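Local coordinates for methylated-DNA--protein-cysteine methyltransferase (Thermococcus kodakarensis, PDB 1MGT), which repairs O6-methylguanine and O4-methylthymine in DNA by transferring the methyl group irreversibly to one of its own cysteines, a suicide reaction, at residues G10-V18 and A28-L36; I137-V145 and K160-G168. One frame throughout, in Å; residues are numbered along the deposited sequence.

Interaction 1 of 2, residues G10-V18 and A28-L36; sequences GERVVWIGV and AFAFDRGTL
The guanidinium of Arg12 lies nearly flat on the ring of Phe31, with the two planes 17° apart. Its NH2 stands over the middle of the ring, 3.7 Å from CE1 of Phe31. Because CZ of Arg12 sits over the same face, 4.3 Å from the ring centroid of Phe31, the stack is also a cation-pi contact. A bend at chi3 (71°) swings the arginine head back over the ring. The edge of Phe31 faces strand 12-20, where CD2 comes to 3.5 Å from Val13 O and CE2 touches CG2 of Val14. One face of the Trp15 indole is covered by the start of helix 33-49: CB of Arg33 makes a CH-pi contact 3.7 Å from the centroid of the six-membered ring, almost on its normal, and the Asp32-Arg33 peptide passes over the pyrrole half. Ala30 O and the Phe31 carbonyl carbon lie at the indole edge. The Arg33 chain continues across CZ3 and CH2, while its guanidinium stands steeply to the indole plane.

These groups sit on the hairpin of strands 12-20 and 24-30 and the turn after it, in the N-terminal region, whose family is related to RNase H. Trp15 and Ala30 form an antiparallel hydrogen-bonded pair, with Trp15 N to Ala30 O at 2.8 Å and a return bond from Ala30 N to Trp15 O; Gly17 and Ala28 repeat the pattern. Between them, Ile16 faces Phe29 in a non-hydrogen-bonded pair. CD1 of Leu36 packs 3.7 Å from Gly17 N. Asp32 is the helix N-cap, and its OD2 accepts from Thr35 N at 2.8 Å. Paired backbone groups thus set the hairpin register, while the pi face of Phe31 probably stabilises the positive charge of Arg12.

Interaction 2 of 2, residues I137-V145 and K160-G168; sequences IVVPCHRVV and KKFLLEIEG
Charge and hydrogen bonding centre on the carboxylate of Glu167, just past the last turn of helix 157-166. Arg143 holds it in a side-on, two-nitrogen salt bridge, NE bonding to Glu167 OE2 at 2.9 Å and NH2 to OE1 at 2.7 Å; Asn77 and Val104 also bind the guanidinium. His142 NE2 donates to Glu167 OE1 at 2.7 Å and an angle of 168°, reaching this oxygen from the face opposite Arg143. Water 1 lies 2.9 Å from Ile137 O and 3.2 Å from Glu167 OE1 and may bridge them. At the other end, the extended Lys160 chain carries NZ to Val144 O (2.8 Å), and the same ammonium bonds to Ile150 O and Tyr152 O.

Nonpolar side chains pack beside these bonds. Leu163 CD1 lies over one face of the His142 imidazole, 3.9 Å from its centroid, and a Leu164 methyl meets the His142 carbonyl. A chi1 of 52° turns the ring so that NE2 points at Glu167, in the ring plane.

His142 and Arg143 directly follow Cys141, the inferred methyl acceptor, in the family's PCHR motif. The His142-Glu167 bond is consistent with the Cys-His-Glu relay of MGMT relatives, with Arg143 positioning the carboxylate.

Overall arrangement
The two contacts follow one another along the chain: interaction 1 closes within the N-terminal region before interaction 2 opens in the DNA-binding domain. Their centres are 15 Å apart, yet they meet directly. Phe29 of strand 24-30 packs on Leu163 and Ile137, while Arg12 and Val14 of strand 12-20 touch Phe162, so helix 157-166 contacts both the hairpin and the 137-145 segment. Strand 2-9 completes the three-stranded antiparallel sheet, and helix 63-71 touches Ile16, Ile137 and Leu163. The side chain of Phe29 is about 8 Å from that of Cys141, and through Phe29 the hairpin joins the N-terminal part to the region of this probable active-site cysteine.

Interaction 1 of 2, residues G10-V18 and A28-L36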
ATOM      1  N   GLY A  10      -3.418 -12.101 -16.175  1.00 15.40           N
ATOM      2  CA  GLY A  10      -3.857 -12.081 -17.580  1.00 14.76           C
ATOM      3  C   GLY A  10      -2.685 -11.511 -18.402  1.00 16.12           C
ATOM      4  O   GLY A  10      -1.562 -12.028 -18.295  1.00 15.36           O
ATOM      5  N   GLU A  11      -2.932 -10.542 -19.251  1.00 15.50           N
ATOM      6  CA  GLU A  11      -1.925  -9.948 -20.090  1.00 17.62           C
ATOM      7  C   GLU A  11      -1.071  -8.898 -19.394  1.00 16.59           C
ATOM      8  O   GLU A  11      -0.170  -8.337 -20.018  1.00 17.39           O
ATOM      9  CB  GLU A  11      -2.549  -9.339 -21.354  1.00 21.31           C
ATOM     10  CG  GLU A  11      -3.446  -8.148 -21.068  1.00 24.71           C
ATOM     11  CD  GLU A  11      -4.887  -8.494 -20.768  1.00 27.74           C
ATOM     12  OE1 GLU A  11      -5.753  -7.662 -21.157  1.00 30.75           O
ATOM     13  OE2 GLU A  11      -5.231  -9.536 -20.170  1.00 26.62           O
ATOM     14  N   ARG A  12      -1.381  -8.568 -18.153  1.00 15.53           N
ATOM     15  CA  ARG A  12      -0.574  -7.557 -17.452  1.00 17.05           C
ATOM     16  C   ARG A  12       0.471  -8.247 -16.581  1.00 16.49           C
ATOM     17  O   ARG A  12       0.308  -9.399 -16.190  1.00 15.97           O
ATOM     18  CB  ARG A  12      -1.456  -6.675 -16.561  1.00 19.94           C
ATOM     19  CG  ARG A  12      -2.629  -6.057 -17.327  1.00 26.16           C
ATOM     20  CD  ARG A  12      -3.037  -4.733 -16.668  1.00 30.53           C
ATOM     21  NE  ARG A  12      -2.020  -3.719 -16.917  1.00 36.17           N
ATOM     22  CZ  ARG A  12      -2.220  -2.408 -17.002  1.00 38.04           C
ATOM     23  NH1 ARG A  12      -3.437  -1.898 -16.864  1.00 39.09           N
ATOM     24  NH2 ARG A  12      -1.175  -1.615 -17.225  1.00 39.18           N
ATOM     25  N   VAL A  13       1.528  -7.497 -16.276  1.00 15.53           N
ATOM     26  CA  VAL A  13       2.575  -8.054 -15.419  1.00 15.11           C
ATOM     27  C   VAL A  13       2.674  -7.094 -14.225  1.00 13.82           C
ATOM     28  O   VAL A  13       2.634  -5.893 -14.496  1.00 16.05           O
ATOM     29  CB  VAL A  13       3.925  -8.162 -16.129  1.00 17.00           C
ATOM     30  CG1 VAL A  13       5.031  -8.468 -15.142  1.00 19.76           C
ATOM     31  CG2 VAL A  13       3.874  -9.320 -17.157  1.00 18.15           C
ATOM     32  N   VAL A  14       2.681  -7.606 -13.028  1.00 12.58           N
ATOM     33  CA  VAL A  14       2.797  -6.746 -11.850  1.00 13.84           C
ATOM     34  C   VAL A  14       4.049  -7.186 -11.059  1.00 12.16           C
ATOM     35  O   VAL A  14       4.161  -8.362 -10.734  1.00 13.36           O
ATOM     36  CB  VAL A  14       1.584  -6.888 -10.904  1.00 16.19           C
ATOM     37  CG1 VAL A  14       1.762  -6.051  -9.656  1.00 19.23           C
ATOM     38  CG2 VAL A  14       0.305  -6.417 -11.630  1.00 19.90           C
ATOM     39  N   TRP A  15       4.902  -6.235 -10.737  1.00 11.36           N
ATOM     40  CA  TRP A  15       6.106  -6.515  -9.948  1.00 11.51           C
ATOM     41  C   TRP A  15       5.833  -6.070  -8.506  1.00 11.88           C
ATOM     42  O   TRP A  15       5.325  -4.955  -8.347  1.00 11.94           O
ATOM     43  CB  TRP A  15       7.262  -5.648 -10.496  1.00 13.58           C
ATOM     44  CG  TRP A  15       7.816  -6.219 -11.774  1.00 15.89           C
ATOM     45  CD1 TRP A  15       7.381  -6.017 -13.042  1.00 17.04           C
ATOM     46  CD2 TRP A  15       8.933  -7.113 -11.857  1.00 16.18           C
ATOM     47  NE1 TRP A  15       8.155  -6.737 -13.925  1.00 18.20           N
ATOM     48  CE2 TRP A  15       9.117  -7.412 -13.227  1.00 17.52           C
ATOM     49  CE3 TRP A  15       9.779  -7.684 -10.902  1.00 16.11           C
ATOM     50  CZ2 TRP A  15      10.133  -8.259 -13.660  1.00 17.80           C
ATOM     51  CZ3 TRP A  15      10.791  -8.532 -11.348  1.00 18.37           C
ATOM     52  CH2 TRP A  15      10.947  -8.806 -12.715  1.00 16.87           C
ATOM     53  N   ILE A  16       6.136  -6.886  -7.525  1.00 10.91           N
ATOM     54  CA  ILE A  16       5.892  -6.505  -6.131  1.00 10.95           C
ATOM     55  C   ILE A  16       7.223  -6.597  -5.358  1.00 12.61           C
ATOM     56  O   ILE A  16       7.921  -7.597  -5.520  1.00 13.23           O
ATOM     57  CB  ILE A  16       4.827  -7.405  -5.500  1.00 12.07           C
ATOM     58  CG1 ILE A  16       3.440  -7.164  -6.155  1.00 12.42           C
ATOM     59  CG2 ILE A  16       4.699  -7.158  -3.999  1.00 12.29           C
ATOM     60  CD1 ILE A  16       2.413  -8.209  -5.695  1.00 12.29           C
ATOM     61  N   GLY A  17       7.509  -5.566  -4.561  1.00 11.46           N
ATOM     62  CA  GLY A  17       8.768  -5.574  -3.791  1.00 10.40           C
ATOM     63  C   GLY A  17       8.382  -5.418  -2.319  1.00 11.23           C
ATOM     64  O   GLY A  17       7.477  -4.628  -2.034  1.00 11.52           O
ATOM     65  N   VAL A  18       8.987  -6.169  -1.421  1.00  9.51           N
ATOM     66  CA  VAL A  18       8.679  -6.085  -0.003  1.00  9.64           C
ATOM     67  C   VAL A  18       9.992  -5.908   0.800  1.00 11.21           C
ATOM     68  O   VAL A  18      10.913  -6.702   0.608  1.00 12.04           O
ATOM     69  CB  VAL A  18       7.957  -7.341   0.512  1.00  9.91           C
ATOM     70  CG1 VAL A  18       7.621  -7.190   2.005  1.00 10.92           C
ATOM     71  CG2 VAL A  18       6.651  -7.607  -0.255  1.00 10.65           C
ATOM     72  N   ALA A  28       6.075  -2.040  -2.309  1.00 10.13           N
ATOM     73  CA  ALA A  28       5.960  -1.191  -3.480  1.00  9.75           C
ATOM     74  C   ALA A  28       5.510  -2.107  -4.639  1.00  9.86           C
ATOM     75  O   ALA A  28       5.693  -3.306  -4.600  1.00 11.33           O
ATOM     76  CB  ALA A  28       7.227  -0.466  -3.890  1.00  9.66           C
ATOM     77  N   PHE A  29       4.927  -1.496  -5.678  1.00 10.45           N
ATOM     78  CA  PHE A  29       4.520  -2.320  -6.818  1.00 11.88           C
ATOM     79  C   PHE A  29       4.575  -1.438  -8.069  1.00 11.53           C
ATOM     80  O   PHE A  29       4.546  -0.218  -7.972  1.00 11.25           O
ATOM     81  CB  PHE A  29       3.188  -2.991  -6.686  1.00 12.83           C
ATOM     82  CG  PHE A  29       1.983  -2.115  -6.886  1.00 14.37           C
ATOM     83  CD1 PHE A  29       1.268  -2.180  -8.070  1.00 17.89           C
ATOM     84  CD2 PHE A  29       1.586  -1.239  -5.891  1.00 15.71           C
ATOM     85  CE1 PHE A  29       0.136  -1.388  -8.263  1.00 18.33           C
ATOM     86  CE2 PHE A  29       0.456  -0.448  -6.086  1.00 17.88           C
ATOM     87  CZ  PHE A  29      -0.248  -0.528  -7.267  1.00 18.25           C
ATOM     88  N   ALA A  30       4.676  -2.111  -9.216  1.00 11.30           N
ATOM     89  CA  ALA A  30       4.751  -1.331 -10.463  1.00 12.05           C
ATOM     90  C   ALA A  30       4.539  -2.334 -11.612  1.00 12.93           C
ATOM     91  O   ALA A  30       4.495  -3.546 -11.373  1.00 14.37           O
ATOM     92  CB  ALA A  30       6.124  -0.691 -10.594  1.00 13.31           C
ATOM     93  N   PHE A  31       4.449  -1.811 -12.822  1.00 13.21           N
ATOM     94  CA  PHE A  31       4.262  -2.725 -13.969  1.00 13.76           C
ATOM     95  C   PHE A  31       5.568  -3.102 -14.635  1.00 16.32           C
ATOM     96  O   PHE A  31       5.540  -3.833 -15.642  1.00 15.98           O
ATOM     97  CB  PHE A  31       3.347  -2.044 -14.982  1.00 16.60           C
ATOM     98  CG  PHE A  31       1.978  -1.731 -14.441  1.00 16.19           C
ATOM     99  CD1 PHE A  31       1.473  -0.446 -14.548  1.00 18.90           C
ATOM    100  CD2 PHE A  31       1.222  -2.738 -13.874  1.00 17.97           C
ATOM    101  CE1 PHE A  31       0.190  -0.179 -14.057  1.00 21.54           C
ATOM    102  CE2 PHE A  31      -0.053  -2.471 -13.387  1.00 20.34           C
ATOM    103  CZ  PHE A  31      -0.551  -1.187 -13.495  1.00 20.55           C
ATOM    104  N   ASP A  32       6.701  -2.627 -14.118  1.00 14.95           N
ATOM    105  CA  ASP A  32       8.000  -2.985 -14.721  1.00 16.44           C
ATOM    106  C   ASP A  32       9.031  -2.964 -13.588  1.00 17.25           C
ATOM    107  O   ASP A  32       8.818  -2.262 -12.594  1.00 15.77           O
ATOM    108  CB  ASP A  32       8.352  -2.082 -15.872  1.00 17.05           C
ATOM    109  CG  ASP A  32       8.662  -0.654 -15.476  1.00 20.57           C
ATOM    110  OD1 ASP A  32       7.741   0.177 -15.523  1.00 22.90           O
ATOM    111  OD2 ASP A  32       9.830  -0.375 -15.120  1.00 20.74           O
ATOM    112  N   ARG A  33      10.105  -3.728 -13.705  1.00 16.41           N
ATOM    113  CA  ARG A  33      11.084  -3.792 -12.607  1.00 17.77           C
ATOM    114  C   ARG A  33      11.820  -2.510 -12.333  1.00 16.56           C
ATOM    115  O   ARG A  33      12.133  -2.203 -11.169  1.00 15.66           O
ATOM    116  CB  ARG A  33      12.041  -4.979 -12.863  1.00 19.61           C
ATOM    117  CG  ARG A  33      12.979  -5.263 -11.709  1.00 25.92           C
ATOM    118  CD  ARG A  33      13.965  -6.396 -11.981  1.00 29.99           C
ATOM    119  NE  ARG A  33      14.533  -6.886 -10.719  1.00 34.48           N
ATOM    120  CZ  ARG A  33      15.484  -6.295 -10.014  1.00 36.86           C
ATOM    121  NH1 ARG A  33      16.054  -5.155 -10.391  1.00 36.57           N
ATOM    122  NH2 ARG A  33      15.891  -6.860  -8.872  1.00 39.36           N
ATOM    123  N   GLY A  34      12.128  -1.708 -13.352  1.00 15.79           N
ATOM    124  CA  GLY A  34      12.855  -0.446 -13.163  1.00 15.95           C
ATOM    125  C   GLY A  34      12.038   0.527 -12.316  1.00 16.83           C
ATOM    126  O   GLY A  34      12.533   1.190 -11.424  1.00 14.14           O
ATOM    127  N   THR A  35      10.730   0.621 -12.634  1.00 15.02           N
ATOM    128  CA  THR A  35       9.864   1.525 -11.876  1.00 13.38           C
ATOM    129  C   THR A  35       9.739   1.007 -10.449  1.00 11.90           C
ATOM    130  O   THR A  35       9.754   1.804  -9.508  1.00 13.75           O
ATOM    131  CB  THR A  35       8.486   1.646 -12.560  1.00 15.10           C
ATOM    132  OG1 THR A  35       8.746   2.226 -13.873  1.00 15.87           O
ATOM    133  CG2 THR A  35       7.592   2.600 -11.782  1.00 14.09           C
ATOM    134  N   LEU A  36       9.643  -0.295 -10.293  1.00 11.43           N
ATOM    135  CA  LEU A  36       9.545  -0.888  -8.974  1.00 12.51           C
ATOM    136  C   LEU A  36      10.774  -0.495  -8.151  1.00 13.86           C
ATOM    137  O   LEU A  36      10.626  -0.066  -7.023  1.00 11.05           O
ATOM    138  CB  LEU A  36       9.503  -2.425  -9.011  1.00 14.23           C
ATOM    139  CG  LEU A  36       9.522  -3.052  -7.596  1.00 15.60           C
ATOM    140  CD1 LEU A  36       8.141  -2.849  -6.952  1.00 17.44           C
ATOM    141  CD2 LEU A  36       9.869  -4.514  -7.590  1.00 15.77           C
TER

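Interaction 2 of 2, residues I137-V145 and K160-G168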
ATOM      1  N   ILE A 137      -1.516  -1.570  -1.439  1.00  9.48           N
ATOM      2  CA  ILE A 137      -2.183  -2.817  -1.685  1.00 11.23           C
ATOM      3  C   ILE A 137      -2.825  -3.356  -0.408  1.00 13.21           C
ATOM      4  O   ILE A 137      -4.061  -3.424  -0.300  1.00 14.93           O
ATOM      5  CB  ILE A 137      -1.387  -3.930  -2.370  1.00 11.73           C
ATOM      6  CG1 ILE A 137      -0.772  -3.429  -3.692  1.00 12.55           C
ATOM      7  CG2 ILE A 137      -2.270  -5.166  -2.632  1.00 10.85           C
ATOM      8  CD1 ILE A 137       0.302  -4.382  -4.208  1.00 16.73           C
ATOM      9  N   VAL A 138      -2.037  -3.728   0.577  1.00 11.26           N
ATOM     10  CA  VAL A 138      -2.544  -4.285   1.825  1.00 12.29           C
ATOM     11  C   VAL A 138      -3.318  -3.224   2.601  1.00 13.33           C
ATOM     12  O   VAL A 138      -4.413  -3.589   3.072  1.00 14.57           O
ATOM     13  CB  VAL A 138      -1.437  -4.972   2.618  1.00 12.83           C
ATOM     14  CG1 VAL A 138      -0.783  -6.041   1.709  1.00 12.68           C
ATOM     15  CG2 VAL A 138      -0.368  -3.986   3.027  1.00 15.08           C
ATOM     16  N   VAL A 139      -2.802  -2.034   2.754  1.00 10.52           N
ATOM     17  CA  VAL A 139      -3.577  -0.927   3.440  1.00  9.85           C
ATOM     18  C   VAL A 139      -4.184  -0.312   2.188  1.00  9.65           C
ATOM     19  O   VAL A 139      -3.464   0.200   1.301  1.00  9.83           O
ATOM     20  CB  VAL A 139      -2.652   0.016   4.204  1.00  9.44           C
ATOM     21  CG1 VAL A 139      -3.362   1.332   4.531  1.00 11.07           C
ATOM     22  CG2 VAL A 139      -2.201  -0.666   5.501  1.00 10.29           C
ATOM     23  N   PRO A 140      -5.483  -0.482   1.984  1.00 10.74           N
ATOM     24  CA  PRO A 140      -6.089  -0.065   0.737  1.00 11.68           C
ATOM     25  C   PRO A 140      -6.344   1.352   0.448  1.00 15.83           C
ATOM     26  O   PRO A 140      -7.521   1.753   0.191  1.00 14.28           O
ATOM     27  CB  PRO A 140      -7.336  -0.983   0.702  1.00 12.40           C
ATOM     28  CG  PRO A 140      -7.781  -0.937   2.133  1.00 11.60           C
ATOM     29  CD  PRO A 140      -6.463  -1.101   2.908  1.00 12.35           C
ATOM     30  N   CYS A 141      -5.281   2.173   0.314  1.00 12.34           N
ATOM     31  CA  CYS A 141      -5.432   3.583   0.021  1.00 14.90           C
ATOM     32  C   CYS A 141      -5.944   3.823  -1.395  1.00 14.17           C
ATOM     33  O   CYS A 141      -6.421   4.943  -1.665  1.00 13.84           O
ATOM     34  CB  CYS A 141      -4.122   4.335   0.303  1.00 18.20           C
ATOM     35  SG  CYS A 141      -2.794   3.806  -0.787  1.00 23.07           S
ATOM     36  N   HIS A 142      -5.964   2.810  -2.245  1.00 11.59           N
ATOM     37  CA  HIS A 142      -6.495   2.964  -3.607  1.00 12.53           C
ATOM     38  C   HIS A 142      -8.035   3.073  -3.536  1.00 12.44           C
ATOM     39  O   HIS A 142      -8.620   3.499  -4.538  1.00 13.09           O
ATOM     40  CB  HIS A 142      -6.124   1.808  -4.501  1.00 11.37           C
ATOM     41  CG  HIS A 142      -6.435   0.451  -3.962  1.00 10.24           C
ATOM     42  ND1 HIS A 142      -5.665  -0.115  -2.956  1.00 11.22           N
ATOM     43  CD2 HIS A 142      -7.387  -0.456  -4.239  1.00 10.61           C
ATOM     44  CE1 HIS A 142      -6.139  -1.305  -2.648  1.00  9.44           C
ATOM     45  NE2 HIS A 142      -7.204  -1.538  -3.436  1.00 10.00           N
ATOM     46  N   ARG A 143      -8.625   2.679  -2.422  1.00 12.08           N
ATOM     47  CA  ARG A 143     -10.099   2.768  -2.274  1.00 11.95           C
ATOM     48  C   ARG A 143     -10.517   4.156  -1.799  1.00 13.53           C
ATOM     49  O   ARG A 143     -11.731   4.415  -1.650  1.00 13.44           O
ATOM     50  CB  ARG A 143     -10.575   1.713  -1.268  1.00 11.32           C
ATOM     51  CG  ARG A 143     -10.338   0.303  -1.829  1.00 12.27           C
ATOM     52  CD  ARG A 143     -10.856  -0.784  -0.878  1.00 11.57           C
ATOM     53  NE  ARG A 143     -10.234  -2.044  -1.327  1.00 12.59           N
ATOM     54  CZ  ARG A 143      -9.971  -3.084  -0.556  1.00 12.70           C
ATOM     55  NH1 ARG A 143     -10.262  -3.121   0.741  1.00 12.26           N
ATOM     56  NH2 ARG A 143      -9.358  -4.141  -1.133  1.00 14.02           N
ATOM     57  N   VAL A 144      -9.572   5.043  -1.566  1.00 10.92           N
ATOM     58  CA  VAL A 144      -9.917   6.416  -1.118  1.00 12.27           C
ATOM     59  C   VAL A 144      -9.878   7.299  -2.353  1.00 13.37           C
ATOM     60  O   VAL A 144      -8.826   7.437  -2.998  1.00 14.34           O
ATOM     61  CB  VAL A 144      -8.949   6.902  -0.045  1.00 12.18           C
ATOM     62  CG1 VAL A 144      -9.330   8.301   0.420  1.00 13.19           C
ATOM     63  CG2 VAL A 144      -8.898   5.912   1.120  1.00 11.03           C
ATOM     64  N   VAL A 145     -11.044   7.813  -2.748  1.00 13.18           N
ATOM     65  CA  VAL A 145     -11.163   8.634  -3.951  1.00 13.08           C
ATOM     66  C   VAL A 145     -11.655  10.051  -3.682  1.00 14.63           C
ATOM     67  O   VAL A 145     -11.939  10.413  -2.544  1.00 14.29           O
ATOM     68  CB  VAL A 145     -12.163   7.969  -4.935  1.00 14.64           C
ATOM     69  CG1 VAL A 145     -11.664   6.590  -5.352  1.00 15.25           C
ATOM     70  CG2 VAL A 145     -13.541   7.792  -4.266  1.00 15.07           C
ATOM     71  N   LYS A 160      -3.656   2.931  -9.716  1.00 14.58           N
ATOM     72  CA  LYS A 160      -4.888   3.017  -8.883  1.00 14.37           C
ATOM     73  C   LYS A 160      -6.091   2.426  -9.612  1.00 15.51           C
ATOM     74  O   LYS A 160      -6.893   1.652  -9.059  1.00 15.14           O
ATOM     75  CB  LYS A 160      -5.178   4.472  -8.510  1.00 13.47           C
ATOM     76  CG  LYS A 160      -6.241   4.551  -7.374  1.00 15.01           C
ATOM     77  CD  LYS A 160      -6.420   6.023  -7.000  1.00 15.50           C
ATOM     78  CE  LYS A 160      -7.269   6.204  -5.748  1.00 15.29           C
ATOM     79  NZ  LYS A 160      -7.356   7.646  -5.384  1.00 14.70           N
ATOM     80  N   LYS A 161      -6.238   2.763 -10.875  1.00 16.98           N
ATOM     81  CA  LYS A 161      -7.325   2.277 -11.721  1.00 18.60           C
ATOM     82  C   LYS A 161      -7.282   0.774 -11.899  1.00 18.46           C
ATOM     83  O   LYS A 161      -8.295   0.078 -11.901  1.00 18.67           O
ATOM     84  CB  LYS A 161      -7.261   2.952 -13.094  1.00 22.17           C
ATOM     85  CG  LYS A 161      -8.090   4.205 -13.213  1.00 26.42           C
ATOM     86  CD  LYS A 161      -7.861   4.951 -14.514  1.00 30.39           C
ATOM     87  CE  LYS A 161      -8.140   4.097 -15.738  1.00 33.19           C
ATOM     88  NZ  LYS A 161      -7.960   4.889 -17.007  1.00 34.68           N
ATOM     89  N   PHE A 162      -6.072   0.224 -12.042  1.00 18.32           N
ATOM     90  CA  PHE A 162      -5.899  -1.211 -12.191  1.00 18.33           C
ATOM     91  C   PHE A 162      -6.384  -1.953 -10.954  1.00 17.44           C
ATOM     92  O   PHE A 162      -7.073  -2.984 -11.034  1.00 16.88           O
ATOM     93  CB  PHE A 162      -4.429  -1.512 -12.492  1.00 19.17           C
ATOM     94  CG  PHE A 162      -4.069  -2.955 -12.329  1.00 21.80           C
ATOM     95  CD1 PHE A 162      -4.410  -3.881 -13.285  1.00 23.44           C
ATOM     96  CD2 PHE A 162      -3.386  -3.363 -11.186  1.00 22.40           C
ATOM     97  CE1 PHE A 162      -4.077  -5.221 -13.114  1.00 24.23           C
ATOM     98  CE2 PHE A 162      -3.047  -4.690 -11.018  1.00 23.95           C
ATOM     99  CZ  PHE A 162      -3.398  -5.608 -11.983  1.00 24.59           C
ATOM    100  N   LEU A 163      -5.991  -1.438  -9.772  1.00 14.53           N
ATOM    101  CA  LEU A 163      -6.414  -2.029  -8.538  1.00 14.46           C
ATOM    102  C   LEU A 163      -7.950  -1.912  -8.397  1.00 14.03           C
ATOM    103  O   LEU A 163      -8.566  -2.893  -8.016  1.00 14.36           O
ATOM    104  CB  LEU A 163      -5.752  -1.387  -7.315  1.00 15.83           C
ATOM    105  CG  LEU A 163      -4.215  -1.682  -7.223  1.00 16.33           C
ATOM    106  CD1 LEU A 163      -3.664  -1.030  -5.973  1.00 16.97           C
ATOM    107  CD2 LEU A 163      -3.993  -3.181  -7.251  1.00 17.95           C
ATOM    108  N   LEU A 164      -8.510  -0.756  -8.727  1.00 13.56           N
ATOM    109  CA  LEU A 164      -9.985  -0.644  -8.590  1.00 16.06           C
ATOM    110  C   LEU A 164     -10.695  -1.580  -9.538  1.00 16.70           C
ATOM    111  O   LEU A 164     -11.690  -2.223  -9.172  1.00 18.46           O
ATOM    112  CB  LEU A 164     -10.435   0.806  -8.766  1.00 13.44           C
ATOM    113  CG  LEU A 164     -10.004   1.714  -7.579  1.00 15.49           C
ATOM    114  CD1 LEU A 164     -10.256   3.178  -7.880  1.00 15.83           C
ATOM    115  CD2 LEU A 164     -10.718   1.270  -6.305  1.00 17.77           C
ATOM    116  N   GLU A 165     -10.195  -1.695 -10.760  1.00 18.07           N
ATOM    117  CA  GLU A 165     -10.810  -2.573 -11.753  1.00 20.53           C
ATOM    118  C   GLU A 165     -10.831  -4.014 -11.308  1.00 21.50           C
ATOM    119  O   GLU A 165     -11.839  -4.733 -11.401  1.00 19.89           O
ATOM    120  CB  GLU A 165     -10.071  -2.413 -13.095  1.00 24.72           C
ATOM    121  CG  GLU A 165     -10.434  -3.547 -14.063  1.00 31.08           C
ATOM    122  CD  GLU A 165     -10.052  -3.243 -15.494  1.00 34.76           C
ATOM    123  OE1 GLU A 165     -10.836  -3.632 -16.392  1.00 37.23           O
ATOM    124  OE2 GLU A 165      -8.988  -2.622 -15.713  1.00 37.62           O
ATOM    125  N   ILE A 166      -9.707  -4.479 -10.761  1.00 19.68           N
ATOM    126  CA  ILE A 166      -9.528  -5.823 -10.251  1.00 20.50           C
ATOM    127  C   ILE A 166     -10.507  -6.142  -9.138  1.00 18.52           C
ATOM    128  O   ILE A 166     -10.932  -7.280  -8.929  1.00 18.58           O
ATOM    129  CB  ILE A 166      -8.076  -5.928  -9.703  1.00 24.30           C
ATOM    130  CG1 ILE A 166      -7.099  -6.174 -10.854  1.00 27.78           C
ATOM    131  CG2 ILE A 166      -7.930  -6.944  -8.603  1.00 26.19           C
ATOM    132  CD1 ILE A 166      -7.008  -7.602 -11.334  1.00 30.32           C
ATOM    133  N   GLU A 167     -10.832  -5.131  -8.330  1.00 17.06           N
ATOM    134  CA  GLU A 167     -11.752  -5.279  -7.221  1.00 16.50           C
ATOM    135  C   GLU A 167     -13.219  -5.120  -7.627  1.00 18.51           C
ATOM    136  O   GLU A 167     -14.098  -5.186  -6.754  1.00 19.71           O
ATOM    137  CB  GLU A 167     -11.407  -4.207  -6.146  1.00 16.29           C
ATOM    138  CG  GLU A 167     -10.054  -4.517  -5.514  1.00 17.01           C
ATOM    139  CD  GLU A 167      -9.618  -3.568  -4.428  1.00 19.87           C
ATOM    140  OE1 GLU A 167      -8.602  -3.859  -3.742  1.00 17.12           O
ATOM    141  OE2 GLU A 167     -10.281  -2.523  -4.227  1.00 19.34           O
ATOM    142  N   GLY A 168     -13.500  -4.859  -8.876  1.00 20.68           N
ATOM    143  CA  GLY A 168     -14.844  -4.720  -9.395  1.00 24.63           C
ATOM    144  C   GLY A 168     -15.488  -3.363  -9.255  1.00 27.47           C
ATOM    145  O   GLY A 168     -16.732  -3.271  -9.273  1.00 28.77           O
TER
HETATM  146  O   HOH W   1      -6.188  -4.721  -1.830  1.00 17.38           O